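Local coordinates for cysteine synthase (Fusobacterium nucleatum subsp. nucleatum strain ATCC 25586, PDB 5XEN), which probably makes L-cysteine and acetate from O-acetyl-L-serine and hydrogen sulfide, using pyridoxal 5'-phosphate as its cofactor, at residues S74-I79 against I102-L107; C177-G182 against A234-S239; T201-P206 against S239-I244. One frame throughout, in Å; residues are numbered along the deposited sequence.

In the fold
Contacts 1 and 2 lie on opposite sides of the chain's centre, flanking the cofactor cleft that fold-type II pyridoxal-phosphate enzymes form between two open alpha/beta units. Contact 1 lies beside the four-stranded parallel sheet, where the bound serine and the cofactor ring are held. Contact 2, about 21 Å away between contact centres, includes the loop that grips the cofactor phosphate. Contact 3 is its neighbour, with centres about 8 Å apart, and leads outward to a calcium ion. The two share S239 and are joined through adjacent strands 174-178 and 200-206: C177 O lies 2.9 Å from V204 N, and T179 CG2 packs on P203.

Contact 1 (S74-I79 against I102-L107); sequences SGNTGI and IERIQL. With SER (serine), chain N.
R104 reaches from helix 102-110 to the turn that opens helix 76-88, and its NE donates to S74 O at 2.8 Å. The acceptor lies near the guanidinium plane, so it meets the group at its edge, although the bond is bent, with an N-H...O angle of 143°. With CG anti to the carbonyl carbon (chi1 -75°) and the chain extended from CG to NE, the arginine runs past G75, whose CA sits 3.7 Å from NE. Its remaining nitrogens fix the rotation of the group: NH1 binds S101 OG, while NH2 binds Y303 OH and, at 2.9 Å, a water. That water also donates to S74 OG and accepts from N76 N, tying the arginine to both sides of the turn. N76 ND2 approaches NH2 to 3.8 Å with the two planes 45° apart; its hydrogen bonds go instead to D298 and to O3 of the cofactor.

One helical turn further on, the contact becomes apolar. I79 CD1 meets L107 CD1 at 3.9 Å, and the two side chains cross obliquely, with I79 CG1 also near R104 O. L107 packs on L266 of the second subunit as well.

The turn braced in this way handles the ligand. S74 N bonds the serine O at 2.9 Å, and T77 N bonds OXT at the same distance. A carboxylate received by backbone amides at a helix N-terminus, beside an asparagine on the cofactor, is the substrate-binding loop characteristic of the cysteine synthase family.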
# COMPACT_ATOMS: atom_id res chain seq x y z
N SER B 74 17.02 -9.10 1.36
CA SER B 74 17.22 -7.73 1.82
C SER B 74 15.90 -7.13 2.34
O SER B 74 15.89 -5.99 2.83
CB SER B 74 17.83 -6.86 0.70
OG SER B 74 16.97 -6.77 -0.41
N GLY B 75 14.79 -7.85 2.21
CA GLY B 75 13.56 -7.46 2.90
C GLY B 75 12.29 -7.83 2.17
O GLY B 75 11.45 -8.54 2.71
N ASN B 76 12.15 -7.33 0.94
CA ASN B 76 10.88 -7.46 0.24
C ASN B 76 10.53 -8.90 -0.11
O ASN B 76 9.39 -9.29 0.02
CB ASN B 76 10.83 -6.56 -0.96
CG ASN B 76 10.52 -5.12 -0.58
OD1 ASN B 76 9.67 -4.89 0.27
ND2 ASN B 76 11.20 -4.16 -1.21
N THR B 77 11.50 -9.70 -0.55
CA THR B 77 11.17 -11.11 -0.79
C THR B 77 10.71 -11.79 0.51
O THR B 77 9.80 -12.59 0.49
CB THR B 77 12.34 -11.87 -1.40
OG1 THR B 77 12.63 -11.28 -2.68
CG2 THR B 77 11.95 -13.33 -1.63
N GLY B 78 11.33 -11.42 1.62
CA GLY B 78 10.92 -11.88 2.95
C GLY B 78 9.49 -11.45 3.29
O GLY B 78 8.70 -12.24 3.81
N ILE B 79 9.14 -10.21 2.97
CA ILE B 79 7.77 -9.72 3.21
C ILE B 79 6.74 -10.45 2.35
O ILE B 79 5.70 -10.85 2.84
CB ILE B 79 7.68 -8.21 2.99
CG1 ILE B 79 8.56 -7.48 4.00
CG2 ILE B 79 6.23 -7.75 3.12
CD1 ILE B 79 8.84 -6.01 3.66
N ILE B 102 14.09 -0.84 9.32
CA ILE B 102 13.43 -1.53 10.44
C ILE B 102 11.97 -1.86 10.09
O ILE B 102 11.40 -2.84 10.58
CB ILE B 102 13.53 -0.68 11.75
CG1 ILE B 102 13.01 -1.44 12.98
CG2 ILE B 102 12.71 0.60 11.63
CD1 ILE B 102 13.81 -1.17 14.23
N GLU B 103 11.38 -1.06 9.21
CA GLU B 103 10.01 -1.33 8.77
C GLU B 103 9.90 -2.70 8.08
O GLU B 103 8.86 -3.34 8.17
CB GLU B 103 9.49 -0.24 7.83
CG GLU B 103 9.32 1.15 8.47
CD GLU B 103 10.53 2.06 8.27
OE1 GLU B 103 11.68 1.57 8.38
OE2 GLU B 103 10.33 3.27 7.99
N ARG B 104 10.98 -3.15 7.44
CA ARG B 104 10.99 -4.48 6.83
C ARG B 104 10.78 -5.54 7.90
O ARG B 104 9.98 -6.45 7.72
CB ARG B 104 12.31 -4.76 6.13
CG ARG B 104 12.47 -4.05 4.82
CD ARG B 104 13.96 -3.91 4.49
NE ARG B 104 14.15 -3.79 3.05
CZ ARG B 104 13.78 -2.75 2.32
NH1 ARG B 104 13.18 -1.72 2.89
NH2 ARG B 104 13.97 -2.77 1.00
N ILE B 105 11.51 -5.41 9.01
CA ILE B 105 11.37 -6.34 10.12
C ILE B 105 9.95 -6.31 10.66
O ILE B 105 9.34 -7.35 10.89
CB ILE B 105 12.34 -6.03 11.27
CG1 ILE B 105 13.80 -6.13 10.83
CG2 ILE B 105 12.03 -6.94 12.46
CD1 ILE B 105 14.80 -5.46 11.78
N GLN B 106 9.42 -5.12 10.87
CA GLN B 106 8.10 -4.98 11.49
C GLN B 106 7.02 -5.59 10.59
O GLN B 106 6.06 -6.20 11.07
CB GLN B 106 7.78 -3.51 11.76
CG GLN B 106 8.75 -2.74 12.63
CD GLN B 106 8.69 -3.11 14.08
OE1 GLN B 106 8.76 -4.28 14.45
NE2 GLN B 106 8.54 -2.09 14.94
N LEU B 107 7.16 -5.41 9.28
CA LEU B 107 6.20 -5.99 8.34
C LEU B 107 6.26 -7.51 8.38
O LEU B 107 5.23 -8.16 8.50
CB LEU B 107 6.40 -5.45 6.95
CG LEU B 107 5.98 -3.98 6.76
CD1 LEU B 107 6.57 -3.38 5.47
CD2 LEU B 107 4.46 -3.86 6.76
N SER N . 15.60 -7.17 -3.44
CA SER N . 15.57 -8.60 -3.15
C SER N . 15.00 -8.94 -1.74
O SER N . 15.53 -9.87 -1.05
CB SER N . 16.94 -9.14 -3.22
OG SER N . 17.55 -8.76 -2.00
OXT SER N . 13.89 -8.44 -1.50
O HOH W 1 14.28 -5.34 -0.29

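Contact 2 (C177-G182 against A234-S239); sequences CGTGTG and AVYDGS
Van der Waals contact joins V235 and Y236 to T181 and G182. V235 touches through its CG2 branch, lying 3.3 Å from T181 O and 3.7 Å from T181 CB as the two side chains cross. T181 O is buried here and has no polar partner in the model. Y236 turns its ring edge to the backbone, with CD1 3.9 Å from G182 CA; CG anti to the backbone N (chi1 176°) sends the ring along the loop, until CE1 comes to 4.4 Å from T179 CG2.

Polar links run through neighbours. S186 OG bonds both G182 O and D237 N, bridging the segments from helix 183-195. T181 OG1 hydrogen-bonds a cofactor phosphate oxygen and is also held by G183 N and N152 ND2.

Within 234-239, D237 OD1 closes an Asx turn by accepting from S239 N at 3.2 Å, and it takes S239 OG at 2.8 Å from the same face of the carboxylate. The turn carries G238 N over one face of the Y236 ring, toward its rim.

G180 N and G182 N also bond the phosphate, making this the glycine-rich phosphate-binding loop between a strand and a helix N-terminus, as in fold-type II pyridoxal-phosphate enzymes.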
# COMPACT_ATOMS: atom_id res chain seq x y z
N CYS B 177 14.75 -0.97 -15.24
CA CYS B 177 14.46 -1.69 -14.02
C CYS B 177 15.69 -1.80 -13.13
O CYS B 177 16.78 -2.11 -13.60
CB CYS B 177 13.93 -3.08 -14.42
SG CYS B 177 13.35 -4.10 -13.04
N GLY B 178 15.53 -1.55 -11.83
CA GLY B 178 16.61 -1.70 -10.88
C GLY B 178 16.97 -3.18 -10.68
O GLY B 178 16.13 -4.06 -10.92
N THR B 179 18.18 -3.45 -10.25
CA THR B 179 18.61 -4.82 -10.03
C THR B 179 19.16 -5.05 -8.63
O THR B 179 19.90 -4.23 -8.08
CB THR B 179 19.68 -5.25 -11.06
OG1 THR B 179 20.85 -4.40 -10.93
CG2 THR B 179 19.11 -5.22 -12.49
N GLY B 180 18.82 -6.21 -8.10
CA GLY B 180 19.42 -6.80 -6.90
C GLY B 180 19.75 -8.24 -7.26
O GLY B 180 20.92 -8.57 -7.48
N THR B 181 18.74 -9.12 -7.32
CA THR B 181 18.95 -10.46 -7.89
C THR B 181 19.12 -10.38 -9.39
O THR B 181 19.79 -11.23 -9.98
CB THR B 181 17.81 -11.46 -7.61
OG1 THR B 181 16.59 -11.09 -8.30
CG2 THR B 181 17.63 -11.64 -6.10
N GLY B 182 18.50 -9.38 -10.00
CA GLY B 182 18.37 -9.29 -11.45
C GLY B 182 17.19 -10.01 -12.02
O GLY B 182 16.98 -9.98 -13.23
N ALA B 234 22.83 -15.88 -10.55
CA ALA B 234 22.53 -16.72 -11.70
C ALA B 234 21.27 -16.26 -12.42
O ALA B 234 21.17 -16.44 -13.62
CB ALA B 234 22.40 -18.17 -11.26
N VAL B 235 20.30 -15.67 -11.70
CA VAL B 235 19.07 -15.23 -12.32
C VAL B 235 19.20 -13.91 -13.10
O VAL B 235 18.26 -13.55 -13.78
CB VAL B 235 17.88 -15.14 -11.31
CG1 VAL B 235 17.56 -16.55 -10.75
CG2 VAL B 235 18.18 -14.15 -10.18
N TYR B 236 20.33 -13.22 -13.00
CA TYR B 236 20.58 -12.04 -13.82
C TYR B 236 21.08 -12.50 -15.19
O TYR B 236 22.03 -13.28 -15.28
CB TYR B 236 21.63 -11.11 -13.17
CG TYR B 236 21.99 -9.93 -14.05
CD1 TYR B 236 21.08 -8.93 -14.30
CD2 TYR B 236 23.22 -9.85 -14.68
CE1 TYR B 236 21.38 -7.85 -15.14
CE2 TYR B 236 23.54 -8.80 -15.52
CZ TYR B 236 22.62 -7.79 -15.75
OH TYR B 236 22.92 -6.75 -16.60
N ASP B 237 20.46 -11.98 -16.23
CA ASP B 237 20.85 -12.30 -17.61
C ASP B 237 21.37 -11.04 -18.31
O ASP B 237 20.60 -10.25 -18.85
CB ASP B 237 19.68 -12.88 -18.36
CG ASP B 237 20.06 -13.33 -19.76
OD1 ASP B 237 21.24 -13.10 -20.18
OD2 ASP B 237 19.17 -13.84 -20.45
N GLY B 238 22.68 -10.87 -18.27
CA GLY B 238 23.31 -9.65 -18.73
C GLY B 238 23.22 -9.45 -20.22
O GLY B 238 23.37 -8.34 -20.70
N SER B 239 22.97 -10.52 -20.96
CA SER B 239 22.82 -10.36 -22.41
C SER B 239 21.61 -9.53 -22.77
O SER B 239 21.51 -9.04 -23.89
CB SER B 239 22.74 -11.72 -23.11
OG SER B 239 21.49 -12.33 -22.87

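Contact 3 (T201-P206 against S239-I244); sequences TFPVEP and SLADDI. With CA (calcium ion), chain S.
L240 meets the strand through its carbonyl, which faces T201 OG1 at 2.7 Å and accepts a hydrogen bond from K193 NZ. A241 follows with two contacts: its CA points a hydrogen at T201 O, and its methyl presses on the proline ring, CB to P203 CD at 3.4 Å, tighter than usual for two carbons.

D242 makes the main polar links. Its backbone N bonds T201 O at 2.9 Å. Its side chain answers the same residue: CG stands beside the backbone N (chi1 -69°), which brings OD2 to 2.8 Å from T201 N, and the amide is accepted on the anti lone pair. T201 is therefore gripped through both its N-H and its C=O. The other oxygen, OD1, binds the calcium ion at 2.4 Å, while OD2 also forms a salt bridge with K193.

At D243 the contact turns to the ring of F202, whose CE1 lies near both D243 CB and D242 CB, with the two carboxylates turned steeply against the ring plane. D243 O is buried against P203 CD without a polar partner, and D243 OD1 accepts from I244 N from above the carboxylate plane. I244 then ends the run: CD1 meets P203 CG at 3.8 Å, roughly at right angles, and CG2 rests on E205 OE2 at 3.7 Å, a carboxylate bound to S213 and L212 of helix 211-214. Beyond it, P203 and L245 begin the pairing with strand 245-247.

A single aspartate thus serves a metal, a lysine and a backbone amide at once, a setting that would probably keep D242 ionised and hold the loop to the strand next to the calcium site.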
# COMPACT_ATOMS: atom_id res chain seq x y z
N THR B 201 16.17 -2.53 -23.34
CA THR B 201 15.94 -2.87 -21.93
C THR B 201 17.22 -2.61 -21.15
O THR B 201 18.31 -3.10 -21.53
CB THR B 201 15.47 -4.33 -21.78
OG1 THR B 201 16.49 -5.21 -22.27
CG2 THR B 201 14.17 -4.55 -22.54
N PHE B 202 17.13 -1.86 -20.07
CA PHE B 202 18.28 -1.48 -19.29
C PHE B 202 18.11 -1.80 -17.80
O PHE B 202 17.11 -1.42 -17.19
CB PHE B 202 18.51 0.02 -19.37
CG PHE B 202 18.64 0.53 -20.79
CD1 PHE B 202 19.87 0.59 -21.40
CD2 PHE B 202 17.54 0.96 -21.48
CE1 PHE B 202 19.99 1.08 -22.71
CE2 PHE B 202 17.66 1.45 -22.78
CZ PHE B 202 18.90 1.51 -23.38
N PRO B 203 19.11 -2.44 -17.22
CA PRO B 203 19.14 -2.55 -15.78
C PRO B 203 19.82 -1.31 -15.16
O PRO B 203 20.66 -0.65 -15.81
CB PRO B 203 19.98 -3.78 -15.56
CG PRO B 203 21.00 -3.70 -16.66
CD PRO B 203 20.26 -3.12 -17.83
N VAL B 204 19.47 -1.05 -13.91
CA VAL B 204 20.10 -0.03 -13.11
C VAL B 204 20.80 -0.65 -11.91
O VAL B 204 20.26 -1.58 -11.28
CB VAL B 204 19.07 1.01 -12.61
CG1 VAL B 204 19.83 2.26 -12.10
CG2 VAL B 204 18.10 1.37 -13.71
N GLU B 205 21.97 -0.11 -11.59
CA GLU B 205 22.68 -0.48 -10.38
C GLU B 205 23.16 0.76 -9.62
O GLU B 205 23.18 1.85 -10.20
CB GLU B 205 23.86 -1.45 -10.72
CG GLU B 205 25.03 -0.78 -11.42
CD GLU B 205 26.19 -1.73 -11.77
OE1 GLU B 205 26.14 -2.92 -11.36
OE2 GLU B 205 27.14 -1.27 -12.44
N PRO B 206 23.57 0.60 -8.36
CA PRO B 206 24.02 1.75 -7.58
C PRO B 206 25.37 2.26 -8.12
O PRO B 206 26.28 1.47 -8.35
CB PRO B 206 24.15 1.19 -6.15
CG PRO B 206 23.39 -0.11 -6.15
CD PRO B 206 23.52 -0.63 -7.54
N SER B 239 22.97 -10.52 -20.96
CA SER B 239 22.82 -10.36 -22.41
C SER B 239 21.61 -9.53 -22.77
O SER B 239 21.51 -9.04 -23.89
CB SER B 239 22.74 -11.72 -23.11
OG SER B 239 21.49 -12.33 -22.87
N LEU B 240 20.65 -9.40 -21.84
CA LEU B 240 19.49 -8.57 -22.10
C LEU B 240 19.75 -7.09 -21.94
O LEU B 240 18.95 -6.29 -22.43
CB LEU B 240 18.31 -9.00 -21.20
CG LEU B 240 17.80 -10.43 -21.42
CD1 LEU B 240 16.86 -10.83 -20.28
CD2 LEU B 240 17.20 -10.61 -22.80
N ALA B 241 20.84 -6.71 -21.27
CA ALA B 241 21.10 -5.29 -20.97
C ALA B 241 21.66 -4.56 -22.21
O ALA B 241 22.72 -4.92 -22.71
CB ALA B 241 22.09 -5.16 -19.83
N ASP B 242 20.95 -3.56 -22.70
CA ASP B 242 21.45 -2.72 -23.79
C ASP B 242 22.53 -1.73 -23.36
O ASP B 242 23.27 -1.21 -24.18
CB ASP B 242 20.26 -2.10 -24.52
CG ASP B 242 19.48 -3.15 -25.26
OD1 ASP B 242 20.10 -3.87 -26.04
OD2 ASP B 242 18.28 -3.36 -24.98
N ASP B 243 22.63 -1.51 -22.06
CA ASP B 243 23.65 -0.71 -21.42
C ASP B 243 23.40 -0.91 -19.92
O ASP B 243 22.33 -1.42 -19.53
CB ASP B 243 23.49 0.76 -21.79
CG ASP B 243 24.72 1.62 -21.53
OD1 ASP B 243 25.75 1.10 -21.03
OD2 ASP B 243 24.65 2.82 -21.82
N ILE B 244 24.35 -0.53 -19.09
CA ILE B 244 24.14 -0.52 -17.65
C ILE B 244 23.93 0.93 -17.20
O ILE B 244 24.78 1.78 -17.44
CB ILE B 244 25.33 -1.07 -16.89
CG1 ILE B 244 25.78 -2.43 -17.44
CG2 ILE B 244 24.94 -1.25 -15.43
CD1 ILE B 244 24.72 -3.51 -17.35
CA CA S . 20.20 -5.22 -28.02